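Local coordinates for kinesin-like protein KAR3 (Saccharomyces cerevisiae, PDB 1F9V) that probably hydrolyses ATP, as other kinesin-like motor proteins do, to drive work along microtubules, at residues N119-L124 with Y131-E136. The protein carries 2 engineered substitutions. Residues are numbered along the deposited sequence; the frame is centred on the assembly and turned at random.
Sequences NWINKL and YKVNCE
In Ile-121 the CG1 branch stands anti to the carbonyl carbon (chi1 -75°) and chi2 near 180° extends it, which brings the CD1 methyl to the strand although CB does not head for it. Tyr-131 has CG likewise anti to its carbonyl carbon (chi1 -79°), which sends the ring on to Leu-124, while CB itself meets Ile-121. The evidence for a purely apolar contact is in the distances: Ile-121 CD1 lies 3.8 Å from Tyr-131 CB and 3.7 Å from Val-133 CG2, touching both of two side chains whose CB atoms point from the strand toward the helix. Ile-121 CG2 adds a looser touch at 4.0 Å from Tyr-131 CB. One helical turn on, Leu-124 CD1 sits 3.5 Å from Tyr-131 CE2, approaching the ring obliquely. The phenol oxygen of the buried Tyr-131 is satisfied by a hydrogen bond between OH and Leu-81 O, which probably restrains the ring. An alanine in place of Ile-121 would lose CG1, CG2 and CD1, and is likely to leave a gap beside Tyr-131 CB and Val-133 CG2. No hydrogen bond joins the segments, whose axes run nearly antiparallel at 160°. Helix 109-124 thus packs through Ile-121 and Leu-124, in its C-terminal part, on strand 130-141 of the motor domain's mixed sheet, where Val-133 also touches Ile-223 and Leu-225 of the antiparallel neighbour, strand 218-228.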
ATOM      1  N   ASN A 119     -15.002  13.712   6.768  1.00 15.01           N
ATOM      2  CA  ASN A 119     -15.720  13.748   8.042  1.00 16.20           C
ATOM      3  C   ASN A 119     -14.886  14.593   8.995  1.00 16.18           C
ATOM      4  O   ASN A 119     -15.413  15.386   9.772  1.00 16.38           O
ATOM      5  CB  ASN A 119     -15.885  12.344   8.631  1.00 17.63           C
ATOM      6  CG  ASN A 119     -16.925  11.519   7.897  1.00 22.97           C
ATOM      7  OD1 ASN A 119     -17.768  12.055   7.173  1.00 24.98           O
ATOM      8  ND2 ASN A 119     -16.870  10.200   8.081  1.00 24.02           N
ATOM      9  N   TRP A 120     -13.572  14.417   8.919  1.00 14.92           N
ATOM     10  CA  TRP A 120     -12.650  15.160   9.766  1.00 16.09           C
ATOM     11  C   TRP A 120     -12.584  16.625   9.352  1.00 16.75           C
ATOM     12  O   TRP A 120     -12.495  17.514  10.198  1.00 17.60           O
ATOM     13  CB  TRP A 120     -11.257  14.545   9.681  1.00 16.21           C
ATOM     14  CG  TRP A 120     -10.975  13.610  10.796  1.00 17.68           C
ATOM     15  CD1 TRP A 120     -10.849  12.251  10.718  1.00 17.83           C
ATOM     16  CD2 TRP A 120     -10.789  13.952  12.172  1.00 19.82           C
ATOM     17  NE1 TRP A 120     -10.595  11.728  11.961  1.00 18.62           N
ATOM     18  CE2 TRP A 120     -10.551  12.747  12.874  1.00 19.78           C
ATOM     19  CE3 TRP A 120     -10.796  15.160  12.883  1.00 20.39           C
ATOM     20  CZ2 TRP A 120     -10.327  12.715  14.255  1.00 20.80           C
ATOM     21  CZ3 TRP A 120     -10.573  15.128  14.258  1.00 22.59           C
ATOM     22  CH2 TRP A 120     -10.340  13.910  14.928  1.00 23.05           C
ATOM     23  N   ILE A 121     -12.622  16.864   8.045  1.00 16.59           N
ATOM     24  CA  ILE A 121     -12.562  18.218   7.518  1.00 17.20           C
ATOM     25  C   ILE A 121     -13.767  19.009   8.024  1.00 18.92           C
ATOM     26  O   ILE A 121     -13.633  20.156   8.445  1.00 18.88           O
ATOM     27  CB  ILE A 121     -12.543  18.214   5.964  1.00 17.21           C
ATOM     28  CG1 ILE A 121     -11.152  17.788   5.462  1.00 16.30           C
ATOM     29  CG2 ILE A 121     -12.907  19.601   5.429  1.00 17.69           C
ATOM     30  CD1 ILE A 121     -11.034  17.668   3.957  1.00 15.67           C
ATOM     31  N   ASN A 122     -14.944  18.392   7.995  1.00 20.60           N
ATOM     32  CA  ASN A 122     -16.143  19.067   8.471  1.00 22.99           C
ATOM     33  C   ASN A 122     -16.008  19.354   9.957  1.00 23.92           C
ATOM     34  O   ASN A 122     -16.343  20.445  10.420  1.00 23.84           O
ATOM     35  CB  ASN A 122     -17.371  18.203   8.208  1.00 25.08           C
ATOM     36  CG  ASN A 122     -17.626  18.010   6.734  1.00 28.54           C
ATOM     37  OD1 ASN A 122     -17.560  18.962   5.956  1.00 32.15           O
ATOM     38  ND2 ASN A 122     -17.910  16.774   6.335  1.00 30.59           N
ATOM     39  N   LYS A 123     -15.499  18.376  10.699  1.00 24.52           N
ATOM     40  CA  LYS A 123     -15.316  18.520  12.138  1.00 26.84           C
ATOM     41  C   LYS A 123     -14.277  19.584  12.520  1.00 26.78           C
ATOM     42  O   LYS A 123     -14.329  20.145  13.616  1.00 26.40           O
ATOM     43  CB  LYS A 123     -14.912  17.175  12.745  1.00 29.12           C
ATOM     44  CG  LYS A 123     -14.184  17.281  14.078  1.00 32.36           C
ATOM     45  CD  LYS A 123     -14.635  16.192  15.043  1.00 37.03           C
ATOM     46  CE  LYS A 123     -14.012  16.376  16.422  1.00 38.53           C
ATOM     47  NZ  LYS A 123     -14.730  15.587  17.465  1.00 40.48           N
ATOM     48  N   LEU A 124     -13.341  19.865  11.618  1.00 26.00           N
ATOM     49  CA  LEU A 124     -12.294  20.841  11.895  1.00 24.91           C
ATOM     50  C   LEU A 124     -12.656  22.277  11.530  1.00 24.57           C
ATOM     51  O   LEU A 124     -11.905  23.204  11.840  1.00 23.83           O
ATOM     52  CB  LEU A 124     -10.996  20.438  11.188  1.00 25.15           C
ATOM     53  CG  LEU A 124     -10.330  19.161  11.709  1.00 24.62           C
ATOM     54  CD1 LEU A 124      -9.205  18.764  10.767  1.00 23.64           C
ATOM     55  CD2 LEU A 124      -9.804  19.377  13.118  1.00 24.21           C
ATOM     56  N   TYR A 131      -9.944  23.305   4.576  1.00 18.91           N
ATOM     57  CA  TYR A 131      -9.126  22.334   3.859  1.00 16.22           C
ATOM     58  C   TYR A 131      -9.571  22.158   2.416  1.00 15.77           C
ATOM     59  O   TYR A 131     -10.767  22.120   2.123  1.00 16.52           O
ATOM     60  CB  TYR A 131      -9.195  20.965   4.557  1.00 14.86           C
ATOM     61  CG  TYR A 131      -8.333  20.822   5.790  1.00 12.70           C
ATOM     62  CD1 TYR A 131      -7.010  20.381   5.696  1.00 13.14           C
ATOM     63  CD2 TYR A 131      -8.850  21.082   7.057  1.00 12.92           C
ATOM     64  CE1 TYR A 131      -6.229  20.200   6.834  1.00 13.63           C
ATOM     65  CE2 TYR A 131      -8.076  20.903   8.203  1.00 13.48           C
ATOM     66  CZ  TYR A 131      -6.767  20.463   8.083  1.00 13.02           C
ATOM     67  OH  TYR A 131      -6.007  20.288   9.211  1.00 14.66           O
ATOM     68  N   LYS A 132      -8.602  22.042   1.516  1.00 15.33           N
ATOM     69  CA  LYS A 132      -8.894  21.821   0.108  1.00 17.07           C
ATOM     70  C   LYS A 132      -8.256  20.490  -0.246  1.00 15.19           C
ATOM     71  O   LYS A 132      -7.161  20.190   0.217  1.00 15.89           O
ATOM     72  CB  LYS A 132      -8.303  22.931  -0.765  1.00 19.14           C
ATOM     73  CG  LYS A 132      -9.161  24.183  -0.799  1.00 21.77           C
ATOM     74  CD  LYS A 132      -8.897  25.044   0.426  1.00 24.14           C
ATOM     75  CE  LYS A 132      -7.404  25.287   0.630  1.00 24.15           C
ATOM     76  NZ  LYS A 132      -7.094  25.732   2.017  1.00 24.96           N
ATOM     77  N   VAL A 133      -8.948  19.702  -1.058  1.00 14.15           N
ATOM     78  CA  VAL A 133      -8.465  18.388  -1.445  1.00 14.59           C
ATOM     79  C   VAL A 133      -8.368  18.214  -2.950  1.00 14.06           C
ATOM     80  O   VAL A 133      -9.319  18.491  -3.678  1.00 15.39           O
ATOM     81  CB  VAL A 133      -9.399  17.287  -0.896  1.00 14.52           C
ATOM     82  CG1 VAL A 133      -8.824  15.906  -1.198  1.00 13.72           C
ATOM     83  CG2 VAL A 133      -9.595  17.476   0.601  1.00 15.40           C
ATOM     84  N   ASN A 134      -7.213  17.766  -3.422  1.00 12.85           N
ATOM     85  CA  ASN A 134      -7.046  17.516  -4.845  1.00 13.02           C
ATOM     86  C   ASN A 134      -6.303  16.189  -4.994  1.00 13.18           C
ATOM     87  O   ASN A 134      -5.551  15.789  -4.105  1.00 14.87           O
ATOM     88  CB  ASN A 134      -6.325  18.687  -5.539  1.00 12.91           C
ATOM     89  CG  ASN A 134      -4.856  18.771  -5.201  1.00 12.28           C
ATOM     90  OD1 ASN A 134      -3.998  18.531  -6.059  1.00 17.40           O
ATOM     91  ND2 ASN A 134      -4.551  19.129  -3.962  1.00 11.46           N
ATOM     92  N   CYS A 135      -6.533  15.495  -6.099  1.00 12.58           N
ATOM     93  CA  CYS A 135      -5.908  14.195  -6.287  1.00 12.74           C
ATOM     94  C   CYS A 135      -5.453  13.894  -7.701  1.00 12.92           C
ATOM     95  O   CYS A 135      -5.831  14.574  -8.657  1.00 13.11           O
ATOM     96  CB  CYS A 135      -6.890  13.101  -5.851  1.00 14.68           C
ATOM     97  SG  CYS A 135      -8.366  12.948  -6.918  1.00 17.52           S
ATOM     98  N   GLU A 136      -4.634  12.855  -7.812  1.00 10.49           N
ATOM     99  CA  GLU A 136      -4.138  12.366  -9.085  1.00 10.00           C
ATOM    100  C   GLU A 136      -4.235  10.850  -8.980  1.00  8.99           C
ATOM    101  O   GLU A 136      -4.183  10.295  -7.877  1.00  9.06           O
ATOM    102  CB  GLU A 136      -2.674  12.757  -9.308  1.00 10.41           C
ATOM    103  CG  GLU A 136      -2.420  14.252  -9.410  1.00 13.09           C
ATOM    104  CD  GLU A 136      -2.127  14.873  -8.063  1.00 14.72           C
ATOM    105  OE1 GLU A 136      -1.314  14.295  -7.312  1.00 15.82           O
ATOM    106  OE2 GLU A 136      -2.706  15.933  -7.746  1.00 15.72           O
TER